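Local coordinates for inositol monophosphatase family protein (Staphylococcus aureus, PDB 5I3S) that probably removes phosphate from inositol monophosphate or related sugar phosphates in a metal-dependent hydrolysis, at residues G103-G108 / G211-L216. Residues are numbered along the deposited sequence; the frame is centred on the assembly and turned at random.
Sequences GIYIDG and GGLVIL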
loop_
_atom_site.group_PDB
_atom_site.type_symbol
_atom_site.label_atom_id
_atom_site.label_comp_id
_atom_site.label_asym_id
_atom_site.label_seq_id
_atom_site.Cartn_x
_atom_site.Cartn_y
_atom_site.Cartn_z
ATOM N N GLY A 103 2.410 -14.922 17.380
ATOM C CA GLY A 103 2.161 -16.299 17.026
ATOM C C GLY A 103 2.430 -17.135 18.258
ATOM O O GLY A 103 3.389 -16.894 19.025
ATOM N N ILE A 104 1.582 -18.111 18.470
ATOM C CA ILE A 104 1.765 -18.981 19.597
ATOM C C ILE A 104 1.856 -20.373 19.106
ATOM O O ILE A 104 1.025 -20.825 18.368
ATOM C CB ILE A 104 0.623 -18.858 20.588
ATOM C CG1 ILE A 104 0.645 -17.444 21.156
ATOM C CG2 ILE A 104 0.758 -19.946 21.691
ATOM C CD1 ILE A 104 -0.542 -17.170 22.069
ATOM N N TYR A 105 2.885 -21.057 19.560
ATOM C CA TYR A 105 3.203 -22.409 19.103
ATOM C C TYR A 105 3.340 -23.312 20.322
ATOM O O TYR A 105 3.899 -22.891 21.330
ATOM C CB TYR A 105 4.512 -22.386 18.293
ATOM C CG TYR A 105 4.390 -21.990 16.814
ATOM C CD1 TYR A 105 4.818 -22.865 15.828
ATOM C CD2 TYR A 105 3.897 -20.726 16.405
ATOM C CE1 TYR A 105 4.742 -22.539 14.475
ATOM C CE2 TYR A 105 3.806 -20.382 15.045
ATOM C CZ TYR A 105 4.231 -21.301 14.064
ATOM O OH TYR A 105 4.201 -21.057 12.683
ATOM N N ILE A 106 2.824 -24.542 20.229
ATOM C CA ILE A 106 3.000 -25.551 21.311
ATOM C C ILE A 106 3.773 -26.782 20.804
ATOM O O ILE A 106 3.363 -27.427 19.844
ATOM C CB ILE A 106 1.656 -25.985 21.956
ATOM C CG1 ILE A 106 0.849 -24.768 22.438
ATOM C CG2 ILE A 106 1.900 -26.921 23.138
ATOM C CD1 ILE A 106 -0.654 -25.019 22.453
ATOM N N ASP A 107 4.895 -27.077 21.462
ATOM C CA ASP A 107 5.779 -28.196 21.118
ATOM C C ASP A 107 6.089 -28.190 19.644
ATOM O O ASP A 107 5.953 -29.217 18.975
ATOM C CB ASP A 107 5.172 -29.543 21.567
ATOM C CG ASP A 107 5.180 -29.707 23.110
ATOM O OD1 ASP A 107 6.271 -29.650 23.719
ATOM O OD2 ASP A 107 4.098 -29.870 23.704
ATOM N N GLY A 108 6.469 -27.011 19.139
ATOM C CA GLY A 108 6.848 -26.829 17.735
ATOM C C GLY A 108 5.705 -26.600 16.758
ATOM O O GLY A 108 5.947 -26.249 15.605
ATOM N N GLY A 211 2.385 -14.975 13.306
ATOM C CA GLY A 211 0.935 -14.703 13.486
ATOM C C GLY A 211 0.202 -14.775 12.193
ATOM O O GLY A 211 -0.794 -15.492 12.079
ATOM N N GLY A 212 0.709 -14.063 11.174
ATOM C CA GLY A 212 0.039 -14.041 9.903
ATOM C C GLY A 212 -0.206 -15.414 9.281
ATOM O O GLY A 212 -1.233 -15.637 8.603
ATOM N N LEU A 213 0.775 -16.304 9.474
ATOM C CA LEU A 213 0.766 -17.636 8.878
ATOM C C LEU A 213 -0.413 -18.503 9.346
ATOM O O LEU A 213 -0.983 -19.243 8.554
ATOM C CB LEU A 213 2.066 -18.351 9.173
ATOM C CG LEU A 213 2.737 -18.955 7.974
ATOM C CD1 LEU A 213 3.004 -17.974 6.821
ATOM C CD2 LEU A 213 4.039 -19.554 8.495
ATOM N N VAL A 214 -0.788 -18.369 10.612
ATOM C CA VAL A 214 -1.890 -19.178 11.180
ATOM C C VAL A 214 -3.201 -18.768 10.532
ATOM O O VAL A 214 -4.029 -19.628 10.160
ATOM C CB VAL A 214 -1.953 -19.041 12.734
ATOM C CG1 VAL A 214 -3.092 -19.864 13.345
ATOM C CG2 VAL A 214 -0.616 -19.445 13.362
ATOM N N ILE A 215 -3.360 -17.458 10.342
ATOM C CA ILE A 215 -4.546 -16.864 9.692
ATOM C C ILE A 215 -4.627 -17.310 8.215
ATOM O O ILE A 215 -5.659 -17.800 7.721
ATOM C CB ILE A 215 -4.529 -15.302 9.871
ATOM C CG1 ILE A 215 -4.682 -14.932 11.365
ATOM C CG2 ILE A 215 -5.635 -14.641 9.075
ATOM C CD1 ILE A 215 -4.106 -13.606 11.794
ATOM N N LEU A 216 -3.517 -17.177 7.519
ATOM C CA LEU A 216 -3.406 -17.631 6.142
ATOM C C LEU A 216 -3.826 -19.068 5.999
ATOM O O LEU A 216 -4.589 -19.401 5.129
ATOM C CB LEU A 216 -1.920 -17.502 5.684
ATOM C CG LEU A 216 -1.491 -17.414 4.222
ATOM C CD1 LEU A 216 -0.415 -18.410 3.840
ATOM C CD2 LEU A 216 -2.640 -17.414 3.231
#
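Gly-103 and Gly-211 meet backbone to backbone: CA of Gly-103 lies 4.0 Å from the N of Gly-211, and their CA atoms come within 4.1 Å. It is the lack of a side chain on Gly-103, where one would point at the helix, that allows this approach, although no hydrogen bond crosses the gap. Further along, Tyr-105 leans across from the strand. Its chi1 of -83° puts CG roughly opposite the residue's own carbonyl carbon, and the ring extends helixward until OH lies 4.5 Å from CD2 of Leu-213, a loose van der Waals approach of hydroxyl to methyl. Val-214 stands a little off the ring; chi1 of 180° sends CG1 anti to the backbone N and leaves CG2 4.8 Å from CE2 of Tyr-105. This is the layered alpha-beta sandwich of the family, with helix 206-218 packed on the sheet holding strand 99-106. Gly-211 lies in the Trp-Asp-x-Ala-Gly motif, whose aspartate binds catalytic metal in relatives. At the tyrosine ring's edge, in its plane, sits C of Gly-108; Pro-110 and Ile-233 also touch the side chain. Backbone hydrogen bonds to Val-81 and Val-79 hold Gly-103 and Tyr-105, respectively, in the sheet, while Ile-215 settles the helix on Val-115, Tyr-124 and Ala-126.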